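Local coordinates for VgrG protein (Vibrio cholerae, PDB 4DTH), which probably cross-links G-actin through its actin cross-linking domain, a toxin module seen here with ATP and magnesium bound, at residues S207-L212 with L223-F228; S233-T238 with K316-Y321. All blocks are in the same frame, centred on the assembly; numbering follows the deposited sequence.

Interaction 1. Residues S207-L212 with L223-F228; sequences SQFASL and LAANVF
F209 is the bump here, and the hollow that takes it is made by A224, A225 and F228 on the facing helix. Its CG lies anti to the backbone N (chi1 -175°), which brings the ring to the facing helix. One rim of the ring settles on the two alanines: F209 CE2 sits 3.7 Å from A224 CB, and F209 CD2 is 3.6 Å from A225 CA, so it reaches the main chain itself. The small residues let the backbones close in, with F209 CA and A225 CA 5.6 Å apart. F228 meets F209 obliquely. F209 CD1 lies over a face of the F228 ring, near its rim, 3.4 Å from F228 CG. The two ring planes meet at 35°, neither stacked nor edge-to-face, while F228 CB stands above the F209 ring in an off-centre CH-pi contact, 4.1 Å from its centroid. This is the inner side of a helix-loop-helix hairpin whose short segments run at 123° to each other. L218 of the connecting loop also touches F209, and helix 292-307 adds V298 against F209 and H301 and Q305 against F228. No hydrogen bond crosses between the two segments, and all four touching residues are buried: the pairing rests on apolar fit, dispersion and ring contacts.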
loop_
_atom_site.group_PDB
_atom_site.type_symbol
_atom_site.label_atom_id
_atom_site.label_comp_id
_atom_site.label_asym_id
_atom_site.label_seq_id
_atom_site.Cartn_x
_atom_site.Cartn_y
_atom_site.Cartn_z
ATOM N N SER A 207 -5.281 23.068 16.761
ATOM C CA SER A 207 -5.522 24.229 17.624
ATOM C C SER A 207 -4.532 25.351 17.313
ATOM O O SER A 207 -4.898 26.528 17.384
ATOM C CB SER A 207 -5.466 23.846 19.099
ATOM O OG SER A 207 -4.251 23.192 19.424
ATOM N N GLN A 208 -3.301 24.983 16.900
ATOM C CA GLN A 208 -2.290 25.957 16.516
ATOM C C GLN A 208 -2.787 26.761 15.305
ATOM O O GLN A 208 -2.737 27.984 15.356
ATOM C CB GLN A 208 -0.947 25.265 16.210
ATOM C CG GLN A 208 0.230 26.247 16.101
ATOM C CD GLN A 208 0.884 26.617 17.433
ATOM O OE1 GLN A 208 1.948 27.238 17.464
ATOM N NE2 GLN A 208 0.298 26.223 18.572
ATOM N N PHE A 209 -3.349 26.079 14.264
ATOM C CA PHE A 209 -3.855 26.776 13.065
ATOM C C PHE A 209 -4.965 27.774 13.446
ATOM O O PHE A 209 -4.976 28.895 12.945
ATOM C CB PHE A 209 -4.373 25.779 12.005
ATOM C CG PHE A 209 -4.796 26.412 10.698
ATOM C CD1 PHE A 209 -3.852 26.817 9.767
ATOM C CD2 PHE A 209 -6.142 26.635 10.417
ATOM C CE1 PHE A 209 -4.239 27.409 8.568
ATOM C CE2 PHE A 209 -6.527 27.229 9.222
ATOM C CZ PHE A 209 -5.578 27.616 8.307
ATOM N N ALA A 210 -5.882 27.353 14.321
ATOM C CA ALA A 210 -7.003 28.180 14.784
ATOM C C ALA A 210 -6.500 29.501 15.402
ATOM O O ALA A 210 -7.063 30.557 15.104
ATOM C CB ALA A 210 -7.838 27.401 15.788
ATOM N N SER A 211 -5.400 29.444 16.187
ATOM C CA SER A 211 -4.756 30.610 16.813
ATOM C C SER A 211 -4.151 31.570 15.793
ATOM O O SER A 211 -4.210 32.779 16.001
ATOM C CB SER A 211 -3.657 30.166 17.774
ATOM O OG SER A 211 -4.171 29.390 18.841
ATOM N N LEU A 212 -3.553 31.032 14.706
ATOM C CA LEU A 212 -2.896 31.811 13.652
ATOM C C LEU A 212 -3.871 32.536 12.735
ATOM O O LEU A 212 -3.463 33.473 12.043
ATOM C CB LEU A 212 -2.021 30.875 12.759
ATOM C CG LEU A 212 -1.011 29.939 13.430
ATOM C CD1 LEU A 212 -0.378 29.022 12.428
ATOM C CD2 LEU A 212 0.086 30.708 14.124
ATOM N N LEU A 223 -12.413 22.392 8.978
ATOM C CA LEU A 223 -11.909 21.582 7.862
ATOM C C LEU A 223 -10.496 22.082 7.504
ATOM O O LEU A 223 -9.590 21.264 7.311
ATOM C CB LEU A 223 -12.844 21.708 6.645
ATOM C CG LEU A 223 -12.648 20.717 5.498
ATOM C CD1 LEU A 223 -12.983 19.308 5.923
ATOM C CD2 LEU A 223 -13.513 21.091 4.318
ATOM N N ALA A 224 -10.304 23.425 7.465
ATOM C CA ALA A 224 -8.997 24.031 7.180
ATOM C C ALA A 224 -7.966 23.629 8.232
ATOM O O ALA A 224 -6.854 23.262 7.857
ATOM C CB ALA A 224 -9.107 25.546 7.102
ATOM N N ALA A 225 -8.346 23.649 9.538
ATOM C CA ALA A 225 -7.442 23.263 10.633
ATOM C C ALA A 225 -7.021 21.785 10.536
ATOM O O ALA A 225 -5.854 21.466 10.776
ATOM C CB ALA A 225 -8.081 23.554 11.980
ATOM N N ASN A 226 -7.966 20.899 10.152
ATOM C CA ASN A 226 -7.705 19.471 9.966
ATOM C C ASN A 226 -6.743 19.241 8.807
ATOM O O ASN A 226 -5.782 18.478 8.962
ATOM C CB ASN A 226 -9.018 18.704 9.736
ATOM C CG ASN A 226 -9.831 18.497 10.994
ATOM O OD1 ASN A 226 -9.310 18.234 12.067
ATOM N ND2 ASN A 226 -11.137 18.562 10.891
ATOM N N VAL A 227 -6.981 19.912 7.659
ATOM C CA VAL A 227 -6.114 19.792 6.479
ATOM C C VAL A 227 -4.713 20.301 6.830
ATOM O O VAL A 227 -3.723 19.642 6.497
ATOM C CB VAL A 227 -6.686 20.475 5.208
ATOM C CG1 VAL A 227 -5.668 20.455 4.063
ATOM C CG2 VAL A 227 -7.986 19.799 4.765
ATOM N N PHE A 228 -4.636 21.442 7.532
ATOM C CA PHE A 228 -3.349 22.006 7.943
ATOM C C PHE A 228 -2.578 21.024 8.815
ATOM O O PHE A 228 -1.404 20.806 8.553
ATOM C CB PHE A 228 -3.544 23.336 8.688
ATOM C CG PHE A 228 -2.272 23.900 9.278
ATOM C CD1 PHE A 228 -1.419 24.687 8.510
ATOM C CD2 PHE A 228 -1.945 23.677 10.611
ATOM C CE1 PHE A 228 -0.264 25.244 9.069
ATOM C CE2 PHE A 228 -0.794 24.249 11.171
ATOM C CZ PHE A 228 0.041 25.012 10.388
#

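Interaction 2. Residues S233-T238 with K316-Y321; sequences SIYLKT and KNVFQY
I234 O is gripped twice by T238, which packs toward V318 on the facing helix. T238 N makes the ordinary helical bond, and T238 OG1 folds back to donate a second, 2.9 Å from I234 O. The two donors come from opposite faces of the carbonyl plane; the hydroxyl stands above that plane, with a C=O...donor angle of 143°, rather than on a lone pair. With its hydroxyl turned back into its own helix, T238 meets the neighbour through carbon, CB standing 4.4 Å from V318 CG1. That methyl does most of the work from the other side. V318 CG1 is anti to the backbone N (chi1 167°) and sits against the backbone and CB of Y235, 3.5 Å from Y235 O and 4.1 Å from Y235 CB. Two helices of the helical part of the actin cross-linking domain, 221-245 and 312-323, meet here, far apart in sequence; their local axes pass 9.9 Å from each other at 133°, about midway between perpendicular and antiparallel. Next to the valine, the Y235 ring leans toward F319. Y235 CE2 comes within 3.8 Å of F319 CD2, which lies at the edge of the tyrosine ring and in its plane, and the same CE2 is 4.1 Å from F319 CA. No hydrogen bond links the two segments. Beyond them, the Y235 ring stacks with that of F322, about one turn further along the partner helix than F319, and M299 and I302 of helix 292-307 touch Y235 too, while K303 of that helix is touched by F319.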
loop_
_atom_site.group_PDB
_atom_site.type_symbol
_atom_site.label_atom_id
_atom_site.label_comp_id
_atom_site.label_asym_id
_atom_site.label_seq_id
_atom_site.Cartn_x
_atom_site.Cartn_y
_atom_site.Cartn_z
ATOM N N SER A 233 1.931 17.779 9.323
ATOM C CA SER A 233 2.509 16.568 9.921
ATOM C C SER A 233 3.306 15.771 8.880
ATOM O O SER A 233 4.421 15.346 9.168
ATOM C CB SER A 233 1.428 15.701 10.560
ATOM O OG SER A 233 0.853 16.388 11.667
ATOM N N ILE A 234 2.757 15.615 7.663
ATOM C CA ILE A 234 3.432 14.897 6.575
ATOM C C ILE A 234 4.694 15.640 6.126
ATOM O O ILE A 234 5.739 15.011 5.963
ATOM C CB ILE A 234 2.467 14.606 5.398
ATOM C CG1 ILE A 234 1.448 13.520 5.811
ATOM C CG2 ILE A 234 3.253 14.185 4.114
ATOM C CD1 ILE A 234 0.409 13.192 4.773
ATOM N N TYR A 235 4.588 16.970 5.916
ATOM C CA TYR A 235 5.729 17.778 5.464
ATOM C C TYR A 235 6.873 17.731 6.479
ATOM O O TYR A 235 8.023 17.539 6.085
ATOM C CB TYR A 235 5.319 19.241 5.207
ATOM C CG TYR A 235 4.538 19.522 3.936
ATOM C CD1 TYR A 235 3.588 18.619 3.457
ATOM C CD2 TYR A 235 4.654 20.746 3.285
ATOM C CE1 TYR A 235 2.799 18.919 2.345
ATOM C CE2 TYR A 235 3.884 21.048 2.164
ATOM C CZ TYR A 235 2.937 20.146 1.716
ATOM O OH TYR A 235 2.210 20.454 0.595
ATOM N N LEU A 236 6.549 17.881 7.786
ATOM C CA LEU A 236 7.540 17.848 8.864
ATOM C C LEU A 236 8.188 16.474 8.987
ATOM O O LEU A 236 9.406 16.397 9.137
ATOM C CB LEU A 236 6.936 18.290 10.212
ATOM C CG LEU A 236 6.506 19.755 10.328
ATOM C CD1 LEU A 236 5.925 20.029 11.719
ATOM C CD2 LEU A 236 7.661 20.717 10.030
ATOM N N LYS A 237 7.388 15.392 8.893
ATOM C CA LYS A 237 7.915 14.025 8.939
ATOM C C LYS A 237 8.846 13.749 7.746
ATOM O O LYS A 237 9.892 13.115 7.924
ATOM C CB LYS A 237 6.785 12.980 9.020
ATOM C CG LYS A 237 7.278 11.532 9.159
ATOM C CD LYS A 237 7.984 11.265 10.490
ATOM C CE LYS A 237 8.281 9.797 10.653
ATOM N NZ LYS A 237 8.893 9.544 11.980
ATOM N N THR A 238 8.471 14.242 6.540
ATOM C CA THR A 238 9.297 14.062 5.339
ATOM C C THR A 238 10.662 14.736 5.553
ATOM O O THR A 238 11.695 14.132 5.256
ATOM C CB THR A 238 8.563 14.533 4.081
ATOM O OG1 THR A 238 7.355 13.778 3.958
ATOM C CG2 THR A 238 9.398 14.321 2.810
ATOM N N LYS A 316 12.120 24.670 1.852
ATOM C CA LYS A 316 11.702 25.090 0.505
ATOM C C LYS A 316 11.542 23.885 -0.394
ATOM O O LYS A 316 10.545 23.781 -1.109
ATOM C CB LYS A 316 12.733 26.090 -0.091
ATOM C CG LYS A 316 12.477 26.539 -1.539
ATOM C CD LYS A 316 13.707 26.332 -2.433
ATOM C CE LYS A 316 13.386 26.602 -3.884
ATOM N NZ LYS A 316 13.964 25.571 -4.788
ATOM N N ASN A 317 12.525 22.966 -0.359
ATOM C CA ASN A 317 12.486 21.768 -1.180
ATOM C C ASN A 317 11.351 20.806 -0.839
ATOM O O ASN A 317 10.716 20.293 -1.753
ATOM C CB ASN A 317 13.849 21.095 -1.233
ATOM C CG ASN A 317 14.756 21.803 -2.213
ATOM O OD1 ASN A 317 14.584 21.679 -3.430
ATOM N ND2 ASN A 317 15.688 22.611 -1.709
ATOM N N VAL A 318 11.068 20.595 0.459
ATOM C CA VAL A 318 9.970 19.723 0.901
ATOM C C VAL A 318 8.640 20.390 0.504
ATOM O O VAL A 318 7.778 19.726 -0.072
ATOM C CB VAL A 318 10.039 19.395 2.428
ATOM C CG1 VAL A 318 8.737 18.753 2.923
ATOM C CG2 VAL A 318 11.234 18.486 2.745
ATOM N N PHE A 319 8.495 21.699 0.792
ATOM C CA PHE A 319 7.279 22.439 0.444
ATOM C C PHE A 319 6.985 22.354 -1.059
ATOM O O PHE A 319 5.891 21.923 -1.417
ATOM C CB PHE A 319 7.339 23.899 0.944
ATOM C CG PHE A 319 6.035 24.642 0.758
ATOM C CD1 PHE A 319 5.754 25.297 -0.438
ATOM C CD2 PHE A 319 5.072 24.658 1.765
ATOM C CE1 PHE A 319 4.530 25.953 -0.624
ATOM C CE2 PHE A 319 3.853 25.325 1.580
ATOM C CZ PHE A 319 3.594 25.969 0.387
ATOM N N GLN A 320 7.965 22.689 -1.931
ATOM C CA GLN A 320 7.811 22.640 -3.395
ATOM C C GLN A 320 7.521 21.225 -3.896
ATOM O O GLN A 320 6.664 21.044 -4.764
ATOM C CB GLN A 320 9.058 23.210 -4.109
ATOM C CG GLN A 320 8.838 23.466 -5.617
ATOM C CD GLN A 320 10.102 23.602 -6.448
ATOM O OE1 GLN A 320 11.225 23.350 -5.997
ATOM N NE2 GLN A 320 9.936 23.972 -7.712
ATOM N N TYR A 321 8.240 20.222 -3.351
ATOM C CA TYR A 321 8.065 18.835 -3.726
ATOM C C TYR A 321 6.591 18.426 -3.614
ATOM O O TYR A 321 6.029 17.909 -4.576
ATOM C CB TYR A 321 8.946 17.925 -2.852
ATOM C CG TYR A 321 8.745 16.457 -3.142
ATOM C CD1 TYR A 321 9.322 15.861 -4.262
ATOM C CD2 TYR A 321 7.976 15.657 -2.297
ATOM C CE1 TYR A 321 9.131 14.508 -4.540
ATOM C CE2 TYR A 321 7.777 14.305 -2.565
ATOM C CZ TYR A 321 8.360 13.734 -3.686
ATOM O OH TYR A 321 8.177 12.408 -3.949
#

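In the fold
Helix 221-245 is common to both contacts: its early turns, 223-228, pack on helix 204-212 in interaction 1, and its middle, 233-238, packs on helix 312-323 in interaction 2. This long helix thereby ties a local hairpin and a distant helix into one helical body. The centres lie about 17 Å apart and the nearest atoms about 5 Å apart, without touching. They follow one another along the chain, interaction 1 first, spanning a short loop, and interaction 2 spanning 77 intervening residues. Helix 292-307 touches residues of both. The two lie on the same side of the chain's centre, and none of the magnesium ligands E28, E90, Q174 and E351 belongs to either contact.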